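Local coordinates for major capsid protein (Faustovirus, PDB 5J7O) that probably builds the outer capsid shell of a large double-stranded DNA virus, as a double jelly-roll subunit that assembles into trimers, at residues M103-S113 / A288-L299; R184-N194 / Q319-E327. All coordinates share one frame; numbering follows the deposited sequence.

Contact 1: M103-S113 / A288-L299; sequences MVVHVQLAATS and ATQEQLNMFVPL
The rings of H106 and F296 lie almost parallel, planes 9° apart, but are slid so far that they barely overlap; what sits over the F296 face is H106 CB, 3.9 Å from the ring centroid in a CH-pi contact. The two strands, 103-109 and 293-298, are antiparallel neighbours in one sheet of a jelly-roll. V104 CG2 comes in at the F296 edge, and Y395 of the neighbouring strand 389-401 adds an edge-to-face ring. At the edge of the imidazole, near its plane, are M295 O and N294 OD1. V105 pairs with V297 and V107 with M295 as hydrogen-bonded pairs, each joined by two N-H...O bonds. This ladder puts V104, H106, Q108, N294, F296 and P298 on one face, where a second subunit packs with its Y548, Q543, W551 and R541. V105, V107, L109, L293, M295 and V297 share the other face, on which M295 CE reaches V107 CB at 4.1 Å. Beyond the strands, T112 and Q290 form a single bridge, and a water links A110 O to E291 O.

The polar end of the first face centres on N294 OD1, which accepts in its carbonyl plane from two donors. H106 NE2 is 3.2 Å from N294 OD1, with an N-H...O angle of 168° and the acceptor in the imidazole plane; Q108 NE2 reaches N294 OD1 at 2.9 Å, its chain extended beyond a CG anti to N. The Q108 and Q292 amides stack nearly parallel, while Q292 NE2 turns to Q390. The N294 amide is fixed from its other end as well: N294 ND2 donates to Q292 OE1 at 3.0 Å, nearly straight at 169°.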
loop_
_atom_site.group_PDB
_atom_site.type_symbol
_atom_site.label_atom_id
_atom_site.label_comp_id
_atom_site.label_asym_id
_atom_site.label_seq_id
_atom_site.Cartn_x
_atom_site.Cartn_y
_atom_site.Cartn_z
ATOM N N MET B 103 0.791 -16.960 -22.639
ATOM C CA MET B 103 1.431 -18.191 -22.201
ATOM C C MET B 103 1.909 -18.048 -20.764
ATOM O O MET B 103 2.376 -16.979 -20.358
ATOM C CB MET B 103 2.613 -18.559 -23.107
ATOM C CG MET B 103 2.225 -18.818 -24.553
ATOM S SD MET B 103 3.623 -19.329 -25.571
ATOM C CE MET B 103 2.806 -19.603 -27.141
ATOM N N VAL B 104 1.790 -19.131 -20.003
ATOM C CA VAL B 104 2.238 -19.169 -18.616
ATOM C C VAL B 104 2.734 -20.579 -18.322
ATOM O O VAL B 104 2.159 -21.564 -18.793
ATOM C CB VAL B 104 1.114 -18.727 -17.651
ATOM C CG1 VAL B 104 -0.067 -19.686 -17.701
ATOM C CG2 VAL B 104 1.641 -18.583 -16.237
ATOM N N VAL B 105 3.821 -20.673 -17.561
ATOM C CA VAL B 105 4.512 -21.935 -17.323
ATOM C C VAL B 105 4.367 -22.301 -15.852
ATOM O O VAL B 105 4.791 -21.546 -14.970
ATOM C CB VAL B 105 5.992 -21.855 -17.722
ATOM C CG1 VAL B 105 6.706 -23.143 -17.359
ATOM C CG2 VAL B 105 6.127 -21.572 -19.208
ATOM N N HIS B 106 3.774 -23.463 -15.592
ATOM C CA HIS B 106 3.667 -23.987 -14.238
ATOM C C HIS B 106 4.972 -24.679 -13.863
ATOM O O HIS B 106 5.396 -25.616 -14.544
ATOM C CB HIS B 106 2.493 -24.958 -14.133
ATOM C CG HIS B 106 2.389 -25.645 -12.806
ATOM N ND1 HIS B 106 1.929 -26.938 -12.673
ATOM C CD2 HIS B 106 2.679 -25.219 -11.555
ATOM C CE1 HIS B 106 1.945 -27.279 -11.397
ATOM N NE2 HIS B 106 2.396 -26.254 -10.697
ATOM N N VAL B 107 5.614 -24.214 -12.794
ATOM C CA VAL B 107 6.831 -24.827 -12.275
ATOM C C VAL B 107 6.548 -25.331 -10.869
ATOM O O VAL B 107 5.917 -24.636 -10.066
ATOM C CB VAL B 107 8.020 -23.846 -12.272
ATOM C CG1 VAL B 107 9.310 -24.579 -11.926
ATOM C CG2 VAL B 107 8.138 -23.145 -13.616
ATOM N N GLN B 108 7.019 -26.541 -10.572
ATOM C CA GLN B 108 6.768 -27.189 -9.291
ATOM C C GLN B 108 8.090 -27.679 -8.723
ATOM O O GLN B 108 8.751 -28.529 -9.327
ATOM C CB GLN B 108 5.782 -28.348 -9.450
ATOM C CG GLN B 108 5.068 -28.743 -8.172
ATOM C CD GLN B 108 3.997 -29.789 -8.413
ATOM O OE1 GLN B 108 4.273 -30.868 -8.933
ATOM N NE2 GLN B 108 2.763 -29.468 -8.044
ATOM N N LEU B 109 8.469 -27.148 -7.565
ATOM C CA LEU B 109 9.730 -27.478 -6.913
ATOM C C LEU B 109 9.444 -28.209 -5.608
ATOM O O LEU B 109 8.634 -27.746 -4.798
ATOM C CB LEU B 109 10.554 -26.214 -6.660
ATOM C CG LEU B 109 10.774 -25.355 -7.907
ATOM C CD1 LEU B 109 11.481 -24.052 -7.563
ATOM C CD2 LEU B 109 11.554 -26.128 -8.960
ATOM N N ALA B 110 10.112 -29.343 -5.412
ATOM C CA ALA B 110 9.809 -30.214 -4.284
ATOM C C ALA B 110 10.101 -29.523 -2.958
ATOM O O ALA B 110 11.005 -28.689 -2.849
ATOM C CB ALA B 110 10.616 -31.510 -4.386
ATOM N N ALA B 111 9.309 -29.872 -1.944
ATOM C CA ALA B 111 9.598 -29.434 -0.586
ATOM C C ALA B 111 10.999 -29.877 -0.196
ATOM O O ALA B 111 11.438 -30.979 -0.539
ATOM C CB ALA B 111 8.565 -30.000 0.389
ATOM N N THR B 112 11.714 -29.008 0.512
ATOM C CA THR B 112 13.145 -29.206 0.678
ATOM C C THR B 112 13.593 -28.667 2.029
ATOM O O THR B 112 12.947 -27.799 2.622
ATOM C CB THR B 112 13.919 -28.535 -0.465
ATOM O OG1 THR B 112 15.293 -28.932 -0.426
ATOM C CG2 THR B 112 13.823 -27.022 -0.359
ATOM N N SER B 113 14.710 -29.207 2.511
ATOM C CA SER B 113 15.284 -28.802 3.784
ATOM C C SER B 113 16.795 -28.967 3.714
ATOM O O SER B 113 17.329 -29.621 2.815
ATOM C CB SER B 113 14.701 -29.611 4.948
ATOM O OG SER B 113 15.100 -30.969 4.878
ATOM N N ALA B 288 12.533 -24.419 8.558
ATOM C CA ALA B 288 13.128 -25.749 8.646
ATOM C C ALA B 288 12.821 -26.563 7.397
ATOM O O ALA B 288 13.679 -27.299 6.897
ATOM C CB ALA B 288 12.627 -26.470 9.897
ATOM N N THR B 289 11.602 -26.437 6.877
ATOM C CA THR B 289 11.217 -27.053 5.614
ATOM C C THR B 289 10.418 -26.041 4.810
ATOM O O THR B 289 9.393 -25.541 5.285
ATOM C CB THR B 289 10.394 -28.326 5.836
ATOM O OG1 THR B 289 11.207 -29.323 6.465
ATOM C CG2 THR B 289 9.878 -28.861 4.507
ATOM N N GLN B 290 10.893 -25.730 3.608
ATOM C CA GLN B 290 10.109 -24.940 2.670
ATOM C C GLN B 290 9.116 -25.848 1.958
ATOM O O GLN B 290 9.477 -26.937 1.501
ATOM C CB GLN B 290 11.016 -24.241 1.655
ATOM C CG GLN B 290 11.688 -22.978 2.176
ATOM C CD GLN B 290 10.739 -21.798 2.260
ATOM O OE1 GLN B 290 9.638 -21.829 1.709
ATOM N NE2 GLN B 290 11.163 -20.747 2.951
ATOM N N GLU B 291 7.866 -25.405 1.874
ATOM C CA GLU B 291 6.833 -26.207 1.244
ATOM C C GLU B 291 7.055 -26.272 -0.265
ATOM O O GLU B 291 7.865 -25.537 -0.837
ATOM C CB GLU B 291 5.450 -25.636 1.554
ATOM C CG GLU B 291 5.255 -25.247 3.008
ATOM C CD GLU B 291 3.821 -24.876 3.320
ATOM O OE1 GLU B 291 3.565 -24.370 4.433
ATOM O OE2 GLU B 291 2.949 -25.093 2.452
ATOM N N GLN B 292 6.319 -27.176 -0.910
ATOM C CA GLN B 292 6.378 -27.301 -2.360
ATOM C C GLN B 292 6.010 -25.976 -3.016
ATOM O O GLN B 292 4.878 -25.504 -2.888
ATOM C CB GLN B 292 5.437 -28.408 -2.831
ATOM C CG GLN B 292 5.363 -28.556 -4.343
ATOM C CD GLN B 292 4.273 -29.514 -4.783
ATOM O OE1 GLN B 292 3.119 -29.121 -4.960
ATOM N NE2 GLN B 292 4.634 -30.779 -4.964
ATOM N N LEU B 293 6.973 -25.376 -3.710
ATOM C CA LEU B 293 6.760 -24.079 -4.338
ATOM C C LEU B 293 6.107 -24.274 -5.701
ATOM O O LEU B 293 6.667 -24.944 -6.576
ATOM C CB LEU B 293 8.082 -23.328 -4.470
ATOM C CG LEU B 293 7.978 -21.875 -4.939
ATOM C CD1 LEU B 293 7.112 -21.070 -3.985
ATOM C CD2 LEU B 293 9.359 -21.251 -5.067
ATOM N N ASN B 294 4.925 -23.692 -5.879
ATOM C CA ASN B 294 4.186 -23.762 -7.133
ATOM C C ASN B 294 4.115 -22.369 -7.738
ATOM O O ASN B 294 3.613 -21.435 -7.102
ATOM C CB ASN B 294 2.783 -24.327 -6.915
ATOM C CG ASN B 294 2.794 -25.814 -6.633
ATOM O OD1 ASN B 294 2.699 -26.630 -7.549
ATOM N ND2 ASN B 294 2.910 -26.174 -5.361
ATOM N N MET B 295 4.618 -22.232 -8.961
ATOM C CA MET B 295 4.639 -20.959 -9.658
ATOM C C MET B 295 3.996 -21.114 -11.027
ATOM O O MET B 295 4.098 -22.165 -11.665
ATOM C CB MET B 295 6.074 -20.430 -9.811
ATOM C CG MET B 295 6.803 -20.239 -8.488
ATOM S SD MET B 295 8.509 -19.681 -8.673
ATOM C CE MET B 295 9.244 -21.077 -9.521
ATOM N N PHE B 296 3.313 -20.060 -11.462
ATOM C CA PHE B 296 2.805 -19.928 -12.824
ATOM C C PHE B 296 3.487 -18.695 -13.405
ATOM O O PHE B 296 2.981 -17.577 -13.287
ATOM C CB PHE B 296 1.278 -19.807 -12.855
ATOM C CG PHE B 296 0.561 -21.129 -12.860
ATOM C CD1 PHE B 296 0.387 -21.840 -11.686
ATOM C CD2 PHE B 296 0.052 -21.653 -14.037
ATOM C CE1 PHE B 296 -0.276 -23.055 -11.686
ATOM C CE2 PHE B 296 -0.613 -22.865 -14.044
ATOM C CZ PHE B 296 -0.777 -23.568 -12.867
ATOM N N VAL B 297 4.645 -18.901 -14.025
ATOM C CA VAL B 297 5.459 -17.803 -14.534
ATOM C C VAL B 297 4.950 -17.411 -15.917
ATOM O O VAL B 297 5.037 -18.215 -16.856
ATOM C CB VAL B 297 6.947 -18.180 -14.583
ATOM C CG1 VAL B 297 7.779 -16.998 -15.054
ATOM C CG2 VAL B 297 7.417 -18.653 -13.216
ATOM N N PRO B 298 4.420 -16.203 -16.086
ATOM C CA PRO B 298 3.959 -15.785 -17.412
ATOM C C PRO B 298 5.128 -15.514 -18.343
ATOM O O PRO B 298 6.194 -15.052 -17.926
ATOM C CB PRO B 298 3.171 -14.498 -17.130
ATOM C CG PRO B 298 2.961 -14.475 -15.633
ATOM C CD PRO B 298 4.137 -15.189 -15.059
ATOM N N LEU B 299 4.917 -15.808 -19.624
ATOM C CA LEU B 299 5.920 -15.555 -20.654
ATOM C C LEU B 299 5.644 -14.183 -21.260
ATOM O O LEU B 299 4.614 -13.978 -21.912
ATOM C CB LEU B 299 5.901 -16.656 -21.709
ATOM C CG LEU B 299 6.138 -18.068 -21.164
ATOM C CD1 LEU B 299 6.382 -19.054 -22.294
ATOM C CD2 LEU B 299 7.292 -18.090 -20.167
HETATM O O HOH W 1 10.768 -26.307 -1.732
#

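Contact 2: R184-N194 / Q319-E327; sequences RLFKRVKFEVN and QRFITVDIE
K190 N donates to T323 O at 2.7 Å, and T323 N returns a bond to K190 O, making these two residues a hydrogen-bonded antiparallel pair; E192 and F321 form the next. Alongside them, E192 OE1 meets K190 NZ in a salt bridge at 3.2 Å and lies 3.4 Å from T323 OG1, a weak bond, with Q90 a further weak partner of that hydroxyl.

The opposite face is mainly apolar where the two segments touch. V324 CG1 stands over one face of the F186 ring, 3.6 Å from its centroid and 17° off the normal. With CG1 anti to N (chi1 -180°), the methyl is directed at the ring, while I326 CD1 approaches F186 CE1 obliquely at 3.6 Å. I322 CD1 meets F191 CD1 at 3.7 Å. At the corner around K187 the pairing continues through E327 N to L185 O, 2.8 Å.

Strands 186-193 and 320-326 are the inner pair of a four-stranded antiparallel jelly-roll sheet, flanked by 196-202 beside the former and 88-92 beside the latter, where T88 OG1 hydrogen-bonds to D325 OD1. Helix 181-185 leads into the pair, and strand 99-109 lies against its apolar face.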
loop_
_atom_site.group_PDB
_atom_site.type_symbol
_atom_site.label_atom_id
_atom_site.label_comp_id
_atom_site.label_asym_id
_atom_site.label_seq_id
_atom_site.Cartn_x
_atom_site.Cartn_y
_atom_site.Cartn_z
ATOM N N ARG B 184 14.029 -15.171 -11.493
ATOM C CA ARG B 184 15.411 -15.599 -11.672
ATOM C C ARG B 184 15.505 -17.003 -12.249
ATOM O O ARG B 184 16.495 -17.325 -12.916
ATOM C CB ARG B 184 16.170 -15.545 -10.345
ATOM C CG ARG B 184 17.671 -15.403 -10.531
ATOM C CD ARG B 184 18.435 -15.436 -9.220
ATOM N NE ARG B 184 19.802 -14.960 -9.408
ATOM C CZ ARG B 184 20.769 -15.065 -8.503
ATOM N NH1 ARG B 184 20.528 -15.641 -7.334
ATOM N NH2 ARG B 184 21.980 -14.598 -8.770
ATOM N N LEU B 185 14.494 -17.842 -12.004
ATOM C CA LEU B 185 14.560 -19.238 -12.425
ATOM C C LEU B 185 14.779 -19.358 -13.927
ATOM O O LEU B 185 15.501 -20.251 -14.387
ATOM C CB LEU B 185 13.282 -19.969 -12.017
ATOM C CG LEU B 185 13.249 -21.462 -12.343
ATOM C CD1 LEU B 185 14.250 -22.216 -11.483
ATOM C CD2 LEU B 185 11.851 -22.020 -12.163
ATOM N N PHE B 186 14.172 -18.469 -14.706
ATOM C CA PHE B 186 14.294 -18.502 -16.161
ATOM C C PHE B 186 15.455 -17.601 -16.562
ATOM O O PHE B 186 15.298 -16.382 -16.681
ATOM C CB PHE B 186 12.992 -18.070 -16.826
ATOM C CG PHE B 186 11.862 -19.051 -16.655
ATOM C CD1 PHE B 186 12.056 -20.254 -15.993
ATOM C CD2 PHE B 186 10.607 -18.772 -17.167
ATOM C CE1 PHE B 186 11.019 -21.154 -15.841
ATOM C CE2 PHE B 186 9.566 -19.669 -17.018
ATOM C CZ PHE B 186 9.773 -20.862 -16.355
ATOM N N LYS B 187 16.631 -18.203 -16.755
ATOM C CA LYS B 187 17.770 -17.456 -17.278
ATOM C C LYS B 187 17.441 -16.841 -18.628
ATOM O O LYS B 187 17.603 -15.633 -18.833
ATOM C CB LYS B 187 18.991 -18.367 -17.399
ATOM C CG LYS B 187 19.660 -18.720 -16.088
ATOM C CD LYS B 187 20.899 -19.562 -16.343
ATOM C CE LYS B 187 21.812 -18.897 -17.362
ATOM N NZ LYS B 187 22.947 -19.774 -17.760
ATOM N N ARG B 188 16.984 -17.664 -19.570
ATOM C CA ARG B 188 16.584 -17.207 -20.890
ATOM C C ARG B 188 15.261 -17.860 -21.265
ATOM O O ARG B 188 14.972 -18.992 -20.868
ATOM C CB ARG B 188 17.649 -17.529 -21.953
ATOM C CG ARG B 188 19.085 -17.307 -21.491
ATOM C CD ARG B 188 20.049 -17.205 -22.662
ATOM N NE ARG B 188 20.029 -15.877 -23.270
ATOM C CZ ARG B 188 20.799 -14.866 -22.878
ATOM N NH1 ARG B 188 21.652 -15.030 -21.875
ATOM N NH2 ARG B 188 20.716 -13.691 -23.487
ATOM N N VAL B 189 14.452 -17.124 -22.024
ATOM C CA VAL B 189 13.164 -17.598 -22.519
ATOM C C VAL B 189 13.104 -17.277 -24.005
ATOM O O VAL B 189 13.224 -16.110 -24.392
ATOM C CB VAL B 189 11.982 -16.955 -21.775
ATOM C CG1 VAL B 189 10.664 -17.465 -22.333
ATOM C CG2 VAL B 189 12.073 -17.231 -20.281
ATOM N N LYS B 190 12.913 -18.301 -24.834
ATOM C CA LYS B 190 13.023 -18.167 -26.279
ATOM C C LYS B 190 11.722 -18.551 -26.970
ATOM O O LYS B 190 11.095 -19.557 -26.623
ATOM C CB LYS B 190 14.162 -19.037 -26.825
ATOM C CG LYS B 190 15.556 -18.489 -26.568
ATOM C CD LYS B 190 16.616 -19.539 -26.866
ATOM C CE LYS B 190 16.423 -20.152 -28.244
ATOM N NZ LYS B 190 17.384 -21.261 -28.494
ATOM N N PHE B 191 11.329 -17.743 -27.953
ATOM C CA PHE B 191 10.277 -18.083 -28.907
ATOM C C PHE B 191 10.961 -18.340 -30.244
ATOM O O PHE B 191 11.416 -17.400 -30.905
ATOM C CB PHE B 191 9.240 -16.967 -29.016
ATOM C CG PHE B 191 8.153 -17.246 -30.019
ATOM C CD1 PHE B 191 7.693 -18.537 -30.224
ATOM C CD2 PHE B 191 7.601 -16.218 -30.766
ATOM C CE1 PHE B 191 6.698 -18.796 -31.148
ATOM C CE2 PHE B 191 6.607 -16.472 -31.692
ATOM C CZ PHE B 191 6.155 -17.763 -31.883
ATOM N N GLU B 192 11.027 -19.607 -30.640
ATOM C CA GLU B 192 11.892 -20.054 -31.723
ATOM C C GLU B 192 11.058 -20.499 -32.918
ATOM O O GLU B 192 10.117 -21.286 -32.765
ATOM C CB GLU B 192 12.783 -21.199 -31.241
ATOM C CG GLU B 192 14.136 -21.285 -31.915
ATOM C CD GLU B 192 15.078 -22.216 -31.180
ATOM O OE1 GLU B 192 14.825 -22.496 -29.988
ATOM O OE2 GLU B 192 16.066 -22.672 -31.791
ATOM N N VAL B 193 11.403 -19.993 -34.102
ATOM C CA VAL B 193 10.743 -20.362 -35.350
ATOM C C VAL B 193 11.813 -20.628 -36.400
ATOM O O VAL B 193 12.689 -19.786 -36.625
ATOM C CB VAL B 193 9.772 -19.269 -35.841
ATOM C CG1 VAL B 193 9.041 -19.733 -37.094
ATOM C CG2 VAL B 193 8.778 -18.896 -34.751
ATOM N N ASN B 194 11.739 -21.800 -37.039
ATOM C CA ASN B 194 12.664 -22.199 -38.104
ATOM C C ASN B 194 14.112 -22.235 -37.623
ATOM O O ASN B 194 15.043 -22.066 -38.413
ATOM C CB ASN B 194 12.540 -21.285 -39.327
ATOM C CG ASN B 194 11.120 -21.175 -39.827
ATOM O OD1 ASN B 194 10.259 -21.962 -39.445
ATOM N ND2 ASN B 194 10.867 -20.198 -40.690
ATOM N N GLN B 319 7.837 -26.373 -36.296
ATOM C CA GLN B 319 9.004 -25.501 -36.348
ATOM C C GLN B 319 8.882 -24.348 -35.358
ATOM O O GLN B 319 9.617 -23.362 -35.468
ATOM C CB GLN B 319 9.209 -24.967 -37.766
ATOM C CG GLN B 319 7.907 -24.704 -38.505
ATOM C CD GLN B 319 8.100 -23.871 -39.754
ATOM O OE1 GLN B 319 7.614 -22.743 -39.841
ATOM N NE2 GLN B 319 8.800 -24.426 -40.735
ATOM N N ARG B 320 7.965 -24.453 -34.399
ATOM C CA ARG B 320 7.718 -23.416 -33.407
ATOM C C ARG B 320 7.912 -24.005 -32.017
ATOM O O ARG B 320 7.355 -25.063 -31.702
ATOM C CB ARG B 320 6.308 -22.838 -33.564
ATOM C CG ARG B 320 5.204 -23.887 -33.582
ATOM C CD ARG B 320 3.873 -23.301 -34.022
ATOM N NE ARG B 320 2.753 -24.156 -33.637
ATOM C CZ ARG B 320 1.499 -23.969 -34.034
ATOM N NH1 ARG B 320 1.201 -22.959 -34.840
ATOM N NH2 ARG B 320 0.544 -24.795 -33.630
ATOM N N PHE B 321 8.709 -23.330 -31.191
ATOM C CA PHE B 321 9.058 -23.866 -29.885
ATOM C C PHE B 321 9.179 -22.740 -28.871
ATOM O O PHE B 321 9.456 -21.589 -29.223
ATOM C CB PHE B 321 10.375 -24.650 -29.923
ATOM C CG PHE B 321 10.370 -25.807 -30.876
ATOM C CD1 PHE B 321 9.919 -27.052 -30.471
ATOM C CD2 PHE B 321 10.823 -25.653 -32.176
ATOM C CE1 PHE B 321 9.918 -28.121 -31.346
ATOM C CE2 PHE B 321 10.822 -26.718 -33.055
ATOM C CZ PHE B 321 10.370 -27.953 -32.639
ATOM N N ILE B 322 8.968 -23.090 -27.605
ATOM C CA ILE B 322 9.290 -22.231 -26.472
ATOM C C ILE B 322 10.418 -22.910 -25.707
ATOM O O ILE B 322 10.232 -23.992 -25.137
ATOM C CB ILE B 322 8.074 -21.984 -25.569
ATOM C CG1 ILE B 322 7.030 -21.138 -26.299
ATOM C CG2 ILE B 322 8.505 -21.300 -24.279
ATOM C CD1 ILE B 322 7.532 -19.769 -26.714
ATOM N N THR B 323 11.591 -22.286 -25.708
ATOM C CA THR B 323 12.774 -22.817 -25.045
ATOM C C THR B 323 13.058 -21.993 -23.797
ATOM O O THR B 323 13.020 -20.760 -23.841
ATOM C CB THR B 323 13.980 -22.800 -25.989
ATOM O OG1 THR B 323 13.811 -23.802 -27.000
ATOM C CG2 THR B 323 15.270 -23.060 -25.228
ATOM N N VAL B 324 13.331 -22.676 -22.687
ATOM C CA VAL B 324 13.553 -22.029 -21.399
ATOM C C VAL B 324 14.837 -22.577 -20.794
ATOM O O VAL B 324 14.967 -23.792 -20.602
ATOM C CB VAL B 324 12.374 -22.242 -20.435
ATOM C CG1 VAL B 324 12.648 -21.550 -19.116
ATOM C CG2 VAL B 324 11.076 -21.732 -21.048
ATOM N N ASP B 325 15.780 -21.687 -20.493
ATOM C CA ASP B 325 16.975 -22.045 -19.741
ATOM C C ASP B 325 16.698 -21.863 -18.254
ATOM O O ASP B 325 16.156 -20.833 -17.839
ATOM C CB ASP B 325 18.169 -21.191 -20.169
ATOM C CG ASP B 325 18.604 -21.469 -21.595
ATOM O OD1 ASP B 325 18.243 -22.537 -22.134
ATOM O OD2 ASP B 325 19.314 -20.621 -22.177
ATOM N N ILE B 326 17.068 -22.861 -17.457
ATOM C CA ILE B 326 16.758 -22.895 -16.033
ATOM C C ILE B 326 18.025 -22.593 -15.244
ATOM O O ILE B 326 19.091 -23.154 -15.526
ATOM C CB ILE B 326 16.156 -24.250 -15.622
ATOM C CG1 ILE B 326 14.870 -24.510 -16.407
ATOM C CG2 ILE B 326 15.875 -24.282 -14.129
ATOM C CD1 ILE B 326 13.802 -23.458 -16.193
ATOM N N GLU B 327 17.903 -21.707 -14.260
ATOM C CA GLU B 327 19.021 -21.299 -13.424
ATOM C C GLU B 327 19.506 -22.465 -12.560
ATOM O O GLU B 327 18.776 -23.424 -12.292
ATOM C CB GLU B 327 18.605 -20.114 -12.547
ATOM C CG GLU B 327 19.700 -19.527 -11.671
ATOM C CD GLU B 327 20.846 -18.948 -12.473
ATOM O OE1 GLU B 327 20.634 -17.932 -13.168
ATOM O OE2 GLU B 327 21.959 -19.510 -12.412
#

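Contacts 1 and 2 belong to two different sheets that meet through their apolar faces, with centres about 18 Å apart. The evidence is a row of side-chain contacts: V107 CG1 to L185 CD2 at 3.6 Å, L299 CD1 to I322 CG2 at 3.7 Å, and V297 CG1 to F186 CE2 at 3.8 Å. Face-to-face sheets are what a jelly-roll sandwich requires. The segments alternate along the chain, and 174 residues separate the two of contact 1, 124 those of contact 2. Their outward faces differ: contact 1 packs against a second subunit, whereas no other chain of the trimer touches contact 2.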